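Local coordinates for first ORF in transposon ISC1904 (Sulfolobus solfataricus, PDB 3ILX), which probably binds DNA and exchanges its strands during transposition, as a serine recombinase, and is represented here by its resolvase-type domain without the preceding helix-turn-helix part, at residues Tyr71-Val76 and Asp101-Glu106; Ala9-Asn14 and Thr39-Gly44; Ser65-Ala70 and His90-Val95; Ser43-Lys48 and Leu75-Phe80. One frame throughout, in Å; residues are numbered along the deposited sequence.

In the fold
The four contacts lie in one resolvase-type domain built on a parallel sheet of strand order 2-1-3-4. Contacts 2 and 3 pair the two strands outermost within the chain, 36-41 and 93-96, with the inner strands 4-11 and 64-69; their centres are about 18 Å apart. Contacts 1, 2 and 4 gather at the strand ends, each centre about 10 Å from the other two. R74 NH1 of contact 1 probably bonds to R10 O of contact 2 (2.7 Å), and R10 NH2 probably to D73 O (2.9 Å). The position is consistent with the active site of serine recombinases, at the C-terminal ends of the strands. L75 and I94 pack together, joining contact 3 to contacts 1 and 4.

Contact 1: Tyr71-Val76 and Asp101-Glu106; sequences YPDRLV and DKTPEE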
# COMPACT_ATOMS: atom_id res chain seq x y z
N TYR A 71 -15.35 6.54 0.74
CA TYR A 71 -14.62 6.06 1.91
C TYR A 71 -13.18 5.72 1.50
O TYR A 71 -12.85 5.67 0.29
CB TYR A 71 -15.36 4.89 2.60
CG TYR A 71 -16.02 3.91 1.64
CD1 TYR A 71 -15.29 2.82 1.14
CD2 TYR A 71 -17.35 4.07 1.23
CE1 TYR A 71 -15.87 1.91 0.27
CE2 TYR A 71 -17.94 3.16 0.33
CZ TYR A 71 -17.17 2.09 -0.15
OH TYR A 71 -17.69 1.15 -1.03
N PRO A 72 -12.29 5.51 2.51
CA PRO A 72 -10.86 5.45 2.18
C PRO A 72 -10.46 4.36 1.15
O PRO A 72 -9.63 4.64 0.25
CB PRO A 72 -10.19 5.21 3.56
CG PRO A 72 -11.21 5.87 4.58
CD PRO A 72 -12.55 5.48 3.97
N ASP A 73 -11.06 3.16 1.24
CA ASP A 73 -10.66 2.06 0.31
C ASP A 73 -11.11 2.27 -1.14
O ASP A 73 -10.66 1.56 -2.04
CB ASP A 73 -10.99 0.66 0.85
CG ASP A 73 -12.38 0.19 0.46
OD1 ASP A 73 -13.21 1.02 0.03
OD2 ASP A 73 -12.66 -1.03 0.61
N ARG A 74 -11.93 3.30 -1.38
CA ARG A 74 -12.13 3.72 -2.77
C ARG A 74 -10.80 4.11 -3.44
O ARG A 74 -10.57 3.77 -4.62
CB ARG A 74 -13.14 4.86 -2.88
CG ARG A 74 -14.59 4.48 -2.44
CD ARG A 74 -15.10 3.25 -3.23
NE ARG A 74 -14.74 1.98 -2.60
CZ ARG A 74 -15.02 0.78 -3.11
NH1 ARG A 74 -15.62 0.68 -4.31
NH2 ARG A 74 -14.69 -0.33 -2.43
N LEU A 75 -9.93 4.80 -2.70
CA LEU A 75 -8.64 5.23 -3.28
C LEU A 75 -7.65 4.10 -3.41
O LEU A 75 -7.07 3.90 -4.49
CB LEU A 75 -8.01 6.42 -2.50
CG LEU A 75 -8.63 7.75 -2.96
CD1 LEU A 75 -8.40 8.89 -1.93
CD2 LEU A 75 -8.15 8.14 -4.39
N VAL A 76 -7.41 3.40 -2.32
CA VAL A 76 -6.43 2.30 -2.29
C VAL A 76 -6.81 1.30 -1.22
O VAL A 76 -7.50 1.65 -0.24
CB VAL A 76 -4.97 2.77 -1.95
CG1 VAL A 76 -4.31 3.43 -3.16
CG2 VAL A 76 -4.96 3.70 -0.73
N ASP A 101 -14.97 2.07 5.66
CA ASP A 101 -15.24 1.44 4.38
C ASP A 101 -16.52 0.62 4.35
O ASP A 101 -16.84 -0.08 5.29
CB ASP A 101 -14.07 0.52 4.03
CG ASP A 101 -12.81 1.30 3.73
OD1 ASP A 101 -12.92 2.42 3.19
OD2 ASP A 101 -11.71 0.77 4.01
N LYS A 102 -17.24 0.72 3.24
CA LYS A 102 -18.45 -0.05 3.03
C LYS A 102 -18.26 -1.01 1.84
O LYS A 102 -19.15 -1.21 1.04
CB LYS A 102 -19.65 0.91 2.83
CG LYS A 102 -20.15 1.53 4.12
CD LYS A 102 -20.48 0.43 5.17
CE LYS A 102 -21.12 0.96 6.45
NZ LYS A 102 -20.16 1.79 7.25
N THR A 103 -17.06 -1.56 1.73
CA THR A 103 -16.68 -2.53 0.70
C THR A 103 -17.65 -3.71 0.54
O THR A 103 -17.98 -4.36 1.54
CB THR A 103 -15.35 -3.12 1.08
OG1 THR A 103 -14.58 -2.09 1.71
CG2 THR A 103 -14.59 -3.64 -0.14
N PRO A 104 -18.09 -4.02 -0.70
CA PRO A 104 -18.85 -5.27 -0.92
C PRO A 104 -18.02 -6.51 -0.59
O PRO A 104 -16.79 -6.52 -0.76
CB PRO A 104 -19.13 -5.25 -2.43
CG PRO A 104 -19.02 -3.81 -2.81
CD PRO A 104 -17.89 -3.30 -1.97
N GLU A 105 -18.71 -7.56 -0.15
CA GLU A 105 -18.07 -8.78 0.26
C GLU A 105 -17.20 -9.33 -0.87
O GLU A 105 -16.05 -9.70 -0.64
CB GLU A 105 -19.11 -9.82 0.67
CG GLU A 105 -18.50 -11.20 0.90
CD GLU A 105 -19.42 -12.13 1.65
OE1 GLU A 105 -20.49 -11.69 2.09
OE2 GLU A 105 -19.05 -13.30 1.81
N GLU A 106 -17.76 -9.38 -2.07
CA GLU A 106 -17.07 -9.90 -3.25
C GLU A 106 -15.74 -9.19 -3.48
O GLU A 106 -14.79 -9.81 -3.94
CB GLU A 106 -17.97 -9.75 -4.49
CG GLU A 106 -17.35 -10.26 -5.80
CD GLU A 106 -18.13 -9.84 -7.06
OE1 GLU A 106 -19.34 -9.51 -6.97
OE2 GLU A 106 -17.52 -9.85 -8.16
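Y71 lies against the backbone of D101-T103. K102 N stands 3.4 Å above the plane of the Y71 ring, over the centre, and the K102 CB group adds an off-centre CH-pi contact, 4.2 Å from the ring centroid and 29° off the normal. At chi1 39° the ring carbon CG sits between the backbone N and carbonyl carbon of Y71, which brings this face under K102. R74 CG lies over the opposite face. P72 CD packs 3.2 Å from D101 OD1; the proline N, lacking a hydrogen, cannot donate to that oxygen.

The same oxygen is used by D73: its backbone N donates to D101 OD1 over 2.8 Å with a nearly straight N-H...O angle of 169°, meeting the syn side but tilted from the carboxylate plane. Here strand 64-69 has ended and the chain forms the short, weakly bonded helix 72-75. The loop leaving strand 93-96 passes across its first turn before P104, at the N-cap position, opens helix 105-125. As modelled, the D73 carboxylate lies stacked on that of D101. Its OD2 takes a bond from T103 OG1, modelled so short that its exact length is doubtful, and also forms a salt bridge with R77 NH1.

R74 brings NH2 to T103 CG2 at 4.0 Å, with the methyl near the guanidinium plane, at its edge. Beyond the two segments NH1 bonds to R10 O and NH2 forms a salt bridge with E107 OE1; the 3.2 Å approaches of NE and NH2 to D73 OD1 are less sure, because that oxygen is modelled too close to a neighbour.

Contact 2: Ala9-Asn14 and Thr39-Gly44; sequences ARVSSN and TDIGSG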
# COMPACT_ATOMS: atom_id res chain seq x y z
N ALA A 9 -14.19 8.15 -7.83
CA ALA A 9 -15.08 7.03 -7.58
C ALA A 9 -14.51 5.77 -8.21
O ALA A 9 -13.90 5.84 -9.26
CB ALA A 9 -16.48 7.31 -8.13
N ARG A 10 -14.75 4.62 -7.59
CA ARG A 10 -14.17 3.36 -8.06
C ARG A 10 -15.06 2.18 -7.65
O ARG A 10 -15.56 2.13 -6.53
CB ARG A 10 -12.75 3.16 -7.44
CG ARG A 10 -11.92 1.98 -8.07
CD ARG A 10 -10.79 1.43 -7.17
NE ARG A 10 -11.21 1.22 -5.75
CZ ARG A 10 -11.72 0.08 -5.29
NH1 ARG A 10 -11.93 -0.96 -6.12
NH2 ARG A 10 -12.08 0.01 -4.02
N VAL A 11 -15.24 1.24 -8.57
CA VAL A 11 -15.78 -0.07 -8.25
C VAL A 11 -14.85 -1.14 -8.84
O VAL A 11 -14.17 -0.92 -9.86
CB VAL A 11 -17.25 -0.26 -8.79
CG1 VAL A 11 -18.23 0.75 -8.14
CG2 VAL A 11 -17.31 -0.15 -10.31
N SER A 12 -14.81 -2.30 -8.20
CA SER A 12 -13.92 -3.36 -8.65
C SER A 12 -14.47 -3.98 -9.93
O SER A 12 -13.71 -4.36 -10.78
CB SER A 12 -13.74 -4.42 -7.58
OG SER A 12 -12.88 -3.92 -6.57
N SER A 13 -15.80 -4.07 -10.00
CA SER A 13 -16.54 -4.35 -11.24
C SER A 13 -17.99 -3.77 -11.18
O SER A 13 -18.53 -3.53 -10.08
CB SER A 13 -16.57 -5.86 -11.52
OG SER A 13 -17.07 -6.59 -10.41
N ASN A 14 -18.59 -3.52 -12.34
CA ASN A 14 -20.03 -3.20 -12.38
C ASN A 14 -20.86 -4.46 -12.49
O ASN A 14 -20.95 -5.08 -13.56
CB ASN A 14 -20.39 -2.24 -13.51
CG ASN A 14 -20.55 -0.79 -13.03
OD1 ASN A 14 -20.80 -0.52 -11.85
ND2 ASN A 14 -20.42 0.13 -13.96
N THR A 39 -12.98 8.46 -12.55
CA THR A 39 -13.48 7.15 -12.12
C THR A 39 -12.59 6.02 -12.63
O THR A 39 -11.83 6.21 -13.58
CB THR A 39 -14.91 6.86 -12.62
OG1 THR A 39 -14.92 6.80 -14.06
CG2 THR A 39 -15.88 7.96 -12.18
N ASP A 40 -12.66 4.87 -11.97
CA ASP A 40 -11.90 3.70 -12.35
C ASP A 40 -12.76 2.48 -12.09
O ASP A 40 -13.53 2.45 -11.09
CB ASP A 40 -10.65 3.58 -11.46
CG ASP A 40 -9.45 4.32 -12.03
OD1 ASP A 40 -9.21 4.21 -13.24
OD2 ASP A 40 -8.69 4.96 -11.25
N ILE A 41 -12.62 1.49 -12.95
CA ILE A 41 -13.18 0.18 -12.69
C ILE A 41 -11.98 -0.73 -12.54
O ILE A 41 -11.23 -0.94 -13.48
CB ILE A 41 -14.07 -0.34 -13.85
CG1 ILE A 41 -15.23 0.63 -14.12
CG2 ILE A 41 -14.52 -1.80 -13.58
CD1 ILE A 41 -15.92 0.46 -15.50
N GLY A 42 -11.81 -1.26 -11.33
CA GLY A 42 -10.71 -2.13 -11.01
C GLY A 42 -10.54 -2.10 -9.51
O GLY A 42 -11.23 -1.38 -8.82
N SER A 43 -9.58 -2.89 -9.03
CA SER A 43 -9.30 -3.09 -7.63
C SER A 43 -8.50 -1.92 -7.06
O SER A 43 -7.70 -1.29 -7.77
CB SER A 43 -8.53 -4.42 -7.46
OG SER A 43 -8.04 -4.59 -6.14
N GLY A 44 -8.73 -1.62 -5.80
CA GLY A 44 -7.84 -0.71 -5.07
C GLY A 44 -6.39 -1.16 -4.99
O GLY A 44 -5.50 -0.32 -4.74
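R10 reaches G42, just past the end of strand 36-41: R10 NH1 gives a hydrogen to G42 O at 2.8 Å, on a lone pair and 4° out of the guanidinium plane. NH1 also donates to S12 OG at 3.1 Å, while G44 N lies 3.2 Å above one guanidinium face. The chain runs extended and bends at chi3 (45°), which turns the guanidinium over the turn after strand 36-41.

The backbones form a parallel ladder, the axes of 9-11 and 39-41 being 4.8 Å and 8° apart. D40 N donates to A9 O, V11 N to D40 O, and G42 N to V11 O. S12 follows the first strand in an Arg-Val-Ser sequence, the place of the nucleophilic serine in serine recombinases, so R10 probably lines that site.

In the second shell, R10 NH2 has a salt bridge to E107 OE2 and a bond to D73 O, and D40 is held by Y8 OH and G51 N. Helix 19-30 packs the A9 and V11 side through Q23 and V24; on the other side R49 touches R10 and D40. Strand 36-41 is outermost within the chain, and strand 4-11 continues the sheet inward to strand 64-69.

Contact 3: Ser65-Ala70 and His90-Val95; sequences SRVITA and HNCEIV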
# COMPACT_ATOMS: atom_id res chain seq x y z
N SER A 65 -6.83 20.94 -4.98
CA SER A 65 -7.12 21.49 -3.68
C SER A 65 -7.74 20.43 -2.78
O SER A 65 -7.46 20.36 -1.57
CB SER A 65 -8.09 22.65 -3.83
OG SER A 65 -8.69 22.97 -2.58
N ARG A 66 -8.59 19.60 -3.36
CA ARG A 66 -9.38 18.66 -2.57
C ARG A 66 -9.83 17.43 -3.39
O ARG A 66 -10.24 17.57 -4.54
CB ARG A 66 -10.59 19.43 -2.00
CG ARG A 66 -11.31 18.72 -0.93
CD ARG A 66 -12.38 19.62 -0.35
NE ARG A 66 -11.89 20.62 0.60
CZ ARG A 66 -12.69 21.47 1.24
NH1 ARG A 66 -14.01 21.44 1.03
NH2 ARG A 66 -12.20 22.35 2.10
N VAL A 67 -9.72 16.24 -2.80
CA VAL A 67 -10.26 15.03 -3.43
C VAL A 67 -11.35 14.49 -2.50
O VAL A 67 -11.07 14.29 -1.31
CB VAL A 67 -9.22 13.90 -3.53
CG1 VAL A 67 -9.83 12.68 -4.27
CG2 VAL A 67 -7.92 14.40 -4.17
N ILE A 68 -12.54 14.25 -3.04
CA ILE A 68 -13.64 13.68 -2.27
C ILE A 68 -13.93 12.25 -2.77
O ILE A 68 -13.99 11.98 -3.97
CB ILE A 68 -14.90 14.56 -2.29
CG1 ILE A 68 -14.58 15.98 -1.75
CG2 ILE A 68 -16.03 13.91 -1.44
CD1 ILE A 68 -14.34 16.98 -2.79
N THR A 69 -14.02 11.32 -1.82
CA THR A 69 -14.27 9.93 -2.15
C THR A 69 -15.25 9.40 -1.11
O THR A 69 -15.43 10.04 -0.03
CB THR A 69 -12.90 9.15 -2.34
OG1 THR A 69 -13.13 7.91 -3.01
CG2 THR A 69 -12.19 8.94 -1.03
N ALA A 70 -15.96 8.32 -1.44
CA ALA A 70 -17.00 7.79 -0.54
C ALA A 70 -16.47 7.26 0.81
O ALA A 70 -17.08 7.47 1.88
CB ALA A 70 -17.84 6.72 -1.26
N HIS A 90 1.31 18.71 -0.59
CA HIS A 90 0.90 19.38 -1.84
C HIS A 90 -0.40 20.17 -1.74
O HIS A 90 -1.12 20.32 -2.74
CB HIS A 90 0.81 18.38 -2.98
CG HIS A 90 2.15 17.96 -3.48
ND1 HIS A 90 2.83 18.67 -4.44
CD2 HIS A 90 2.94 16.92 -3.14
CE1 HIS A 90 3.99 18.08 -4.68
NE2 HIS A 90 4.08 17.01 -3.90
N ASN A 91 -0.68 20.65 -0.53
CA ASN A 91 -1.76 21.59 -0.26
C ASN A 91 -3.11 21.03 -0.68
O ASN A 91 -4.00 21.75 -1.12
CB ASN A 91 -1.46 22.95 -0.90
CG ASN A 91 -0.17 23.55 -0.38
OD1 ASN A 91 0.07 23.56 0.83
ND2 ASN A 91 0.69 24.02 -1.29
N CYS A 92 -3.23 19.73 -0.47
CA CYS A 92 -4.37 18.97 -0.88
C CYS A 92 -4.92 18.21 0.34
O CYS A 92 -4.16 17.72 1.17
CB CYS A 92 -3.93 17.98 -1.97
SG CYS A 92 -5.29 17.18 -2.76
N GLU A 93 -6.23 18.09 0.40
CA GLU A 93 -6.92 17.40 1.48
C GLU A 93 -7.75 16.30 0.84
O GLU A 93 -8.38 16.52 -0.17
CB GLU A 93 -7.79 18.42 2.20
CG GLU A 93 -9.08 17.95 2.76
CD GLU A 93 -9.90 19.12 3.27
OE1 GLU A 93 -9.94 20.20 2.59
OE2 GLU A 93 -10.50 18.98 4.37
N ILE A 94 -7.69 15.09 1.38
CA ILE A 94 -8.56 14.01 0.94
C ILE A 94 -9.72 14.05 1.90
O ILE A 94 -9.49 14.03 3.10
CB ILE A 94 -7.92 12.64 1.05
CG1 ILE A 94 -6.80 12.47 0.03
CG2 ILE A 94 -8.93 11.53 0.81
CD1 ILE A 94 -5.67 11.60 0.62
N VAL A 95 -10.94 14.11 1.37
CA VAL A 95 -12.17 14.02 2.16
C VAL A 95 -12.84 12.68 1.86
O VAL A 95 -13.02 12.31 0.68
CB VAL A 95 -13.17 15.16 1.85
CG1 VAL A 95 -14.46 15.06 2.78
CG2 VAL A 95 -12.49 16.48 2.03
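R66 and E93 leave their paired strands on the same side of the sheet and run side by side, pointing the same way. At its root, R66 CB comes 4.1 Å from E93 O. With chi1 at -167° the next carbon swings away from the backbone N, and CG packs on V95 CG2 at 3.9 Å. CD keeps the same methyl company and begins to approach the carboxylate. The bend at chi3 (-79°) then carries NE to E93 OE1 at 2.8 Å; NH2 is 3.2 Å from that same oxygen. This is a salt bridge, yet its NE hydrogen bond is weak, its N-H...O angle only 126°, and the guanidinium and carboxylate planes stand almost perpendicular.

The backbone bonds are straighter. V95 N donates to V67 O over 2.7 Å, and V67 N and T69 N reach E93 O and V95 O, all three nearly along the C=O axis. The rung where the ladder begins, E93 N to S65 O, is less regular, arriving above the carbonyl plane. I68 CG1 lies beside V95 CB at 4.0 Å, on the R66 side, while V67 and I94 project to the other side, onto helices 50-60 and 80-89. Strands 64-69 and 93-96 are thus parallel neighbours joined by a beta-alpha-beta crossover through helix 80-89.

Since both R66 and E93 are exposed and their ion pair is poorly directed, the strand pairing presumably rests chiefly on the backbone ladder and adjoining apolar side chains.

Contact 4: Ser43-Lys48 and Leu75-Phe80; sequences SGLNMK and LVRFGF
G44 and V76 bring two loops together, their CA atoms 4.3 Å apart. The polar links converge on one carbonyl. R77 N donates to G44 O directly, but over 3.5 Å, a weak bond. A water supplements it, giving a hydrogen to G44 O at 2.8 Å and accepting one from F78 N at 3.1 Å.

The loop that offers this carbonyl is a type I beta turn from S43 to N46. It contains an ST turn, S43 OG accepting from L45 N, and an Asx turn follows, with N46 OD1 accepting from K48 N. These turns carry the chain from strand 36-41 towards helix 50-60; the facing loop links helix 72-75 to helix 80-89, with G79 at the N-cap position.

Apolar contacts flank the G44 carbonyl and its water. L45 CD2 meets F78 CD2 at 3.7 Å, at the ring edge and near its plane. Selenomethionine M47 doubles back through chi2 (-76°) and chi3 (87°), setting CE 4.2 Å from V76 CG1.

Outside the two loops R77 NE forms a salt bridge with D111 OD2 and NH1 one with D73 OD2, while S43 OG bonds to D111 OD1. The F78 ring stacks on F78 of the second subunit.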
# COMPACT_ATOMS: atom_id res chain seq x y z
N SER A 43 -9.58 -2.89 -9.03
CA SER A 43 -9.30 -3.09 -7.63
C SER A 43 -8.50 -1.92 -7.06
O SER A 43 -7.70 -1.29 -7.77
CB SER A 43 -8.53 -4.42 -7.46
OG SER A 43 -8.04 -4.59 -6.14
N GLY A 44 -8.73 -1.62 -5.80
CA GLY A 44 -7.84 -0.71 -5.07
C GLY A 44 -6.39 -1.16 -4.99
O GLY A 44 -5.50 -0.32 -4.74
N LEU A 45 -6.14 -2.45 -5.21
CA LEU A 45 -4.78 -2.98 -5.29
C LEU A 45 -4.09 -2.65 -6.61
O LEU A 45 -2.87 -2.81 -6.73
CB LEU A 45 -4.79 -4.52 -5.17
CG LEU A 45 -5.04 -5.08 -3.77
CD1 LEU A 45 -5.33 -6.55 -3.86
CD2 LEU A 45 -3.80 -4.84 -2.90
N ASN A 46 -4.86 -2.26 -7.63
CA ASN A 46 -4.29 -2.13 -8.99
C ASN A 46 -3.60 -0.77 -9.14
O ASN A 46 -4.25 0.29 -9.17
CB ASN A 46 -5.36 -2.37 -10.06
CG ASN A 46 -4.86 -2.16 -11.50
OD1 ASN A 46 -3.70 -1.83 -11.75
ND2 ASN A 46 -5.76 -2.35 -12.46
N MSE A 47 -2.27 -0.80 -9.15
CA MSE A 47 -1.45 0.41 -9.19
C MSE A 47 -1.34 1.00 -10.62
O MSE A 47 -0.72 2.06 -10.82
CB MSE A 47 -0.06 0.12 -8.62
CG MSE A 47 -0.05 -0.40 -7.21
SE MSE A 47 -0.39 1.08 -6.04
CE MSE A 47 -2.35 1.04 -6.04
N LYS A 48 -1.95 0.33 -11.60
CA LYS A 48 -2.00 0.83 -12.98
C LYS A 48 -3.32 1.51 -13.36
O LYS A 48 -3.48 1.95 -14.50
CB LYS A 48 -1.64 -0.30 -13.96
CG LYS A 48 -0.24 -0.86 -13.73
CD LYS A 48 0.08 -2.11 -14.62
CE LYS A 48 1.40 -2.73 -14.19
NZ LYS A 48 2.14 -3.54 -15.25
N LEU A 75 -9.93 4.80 -2.70
CA LEU A 75 -8.64 5.23 -3.28
C LEU A 75 -7.65 4.10 -3.41
O LEU A 75 -7.07 3.90 -4.49
CB LEU A 75 -8.01 6.42 -2.50
CG LEU A 75 -8.63 7.75 -2.96
CD1 LEU A 75 -8.40 8.89 -1.93
CD2 LEU A 75 -8.15 8.14 -4.39
N VAL A 76 -7.41 3.40 -2.32
CA VAL A 76 -6.43 2.30 -2.29
C VAL A 76 -6.81 1.30 -1.22
O VAL A 76 -7.50 1.65 -0.24
CB VAL A 76 -4.97 2.77 -1.95
CG1 VAL A 76 -4.31 3.43 -3.16
CG2 VAL A 76 -4.96 3.70 -0.73
N ARG A 77 -6.33 0.08 -1.38
CA ARG A 77 -6.48 -0.94 -0.34
C ARG A 77 -5.37 -0.81 0.72
O ARG A 77 -5.59 -1.08 1.88
CB ARG A 77 -6.47 -2.34 -0.99
CG ARG A 77 -6.40 -3.57 -0.06
CD ARG A 77 -7.63 -3.70 0.81
NE ARG A 77 -8.85 -3.79 -0.00
CZ ARG A 77 -10.04 -3.29 0.33
NH1 ARG A 77 -10.24 -2.65 1.49
NH2 ARG A 77 -11.06 -3.43 -0.52
N PHE A 78 -4.17 -0.42 0.30
CA PHE A 78 -3.05 -0.22 1.24
C PHE A 78 -2.45 1.13 0.94
O PHE A 78 -2.47 1.53 -0.22
CB PHE A 78 -1.93 -1.26 1.00
CG PHE A 78 -2.31 -2.66 1.41
CD1 PHE A 78 -2.37 -3.02 2.77
CD2 PHE A 78 -2.62 -3.62 0.44
CE1 PHE A 78 -2.74 -4.33 3.16
CE2 PHE A 78 -3.00 -4.94 0.81
CZ PHE A 78 -3.06 -5.30 2.18
N GLY A 79 -1.88 1.80 1.94
CA GLY A 79 -1.09 3.03 1.72
C GLY A 79 -1.92 4.30 1.73
O GLY A 79 -1.42 5.39 1.38
N PHE A 80 -3.17 4.20 2.16
CA PHE A 80 -3.94 5.43 2.32
C PHE A 80 -3.13 6.51 3.08
O PHE A 80 -3.16 7.69 2.72
CB PHE A 80 -5.32 5.17 2.96
CG PHE A 80 -6.24 6.37 2.94
CD1 PHE A 80 -7.02 6.64 1.84
CD2 PHE A 80 -6.31 7.22 4.04
CE1 PHE A 80 -7.90 7.74 1.82
CE2 PHE A 80 -7.19 8.35 4.04
CZ PHE A 80 -7.97 8.62 2.94
O HOH W 1 -3.61 -0.61 -2.73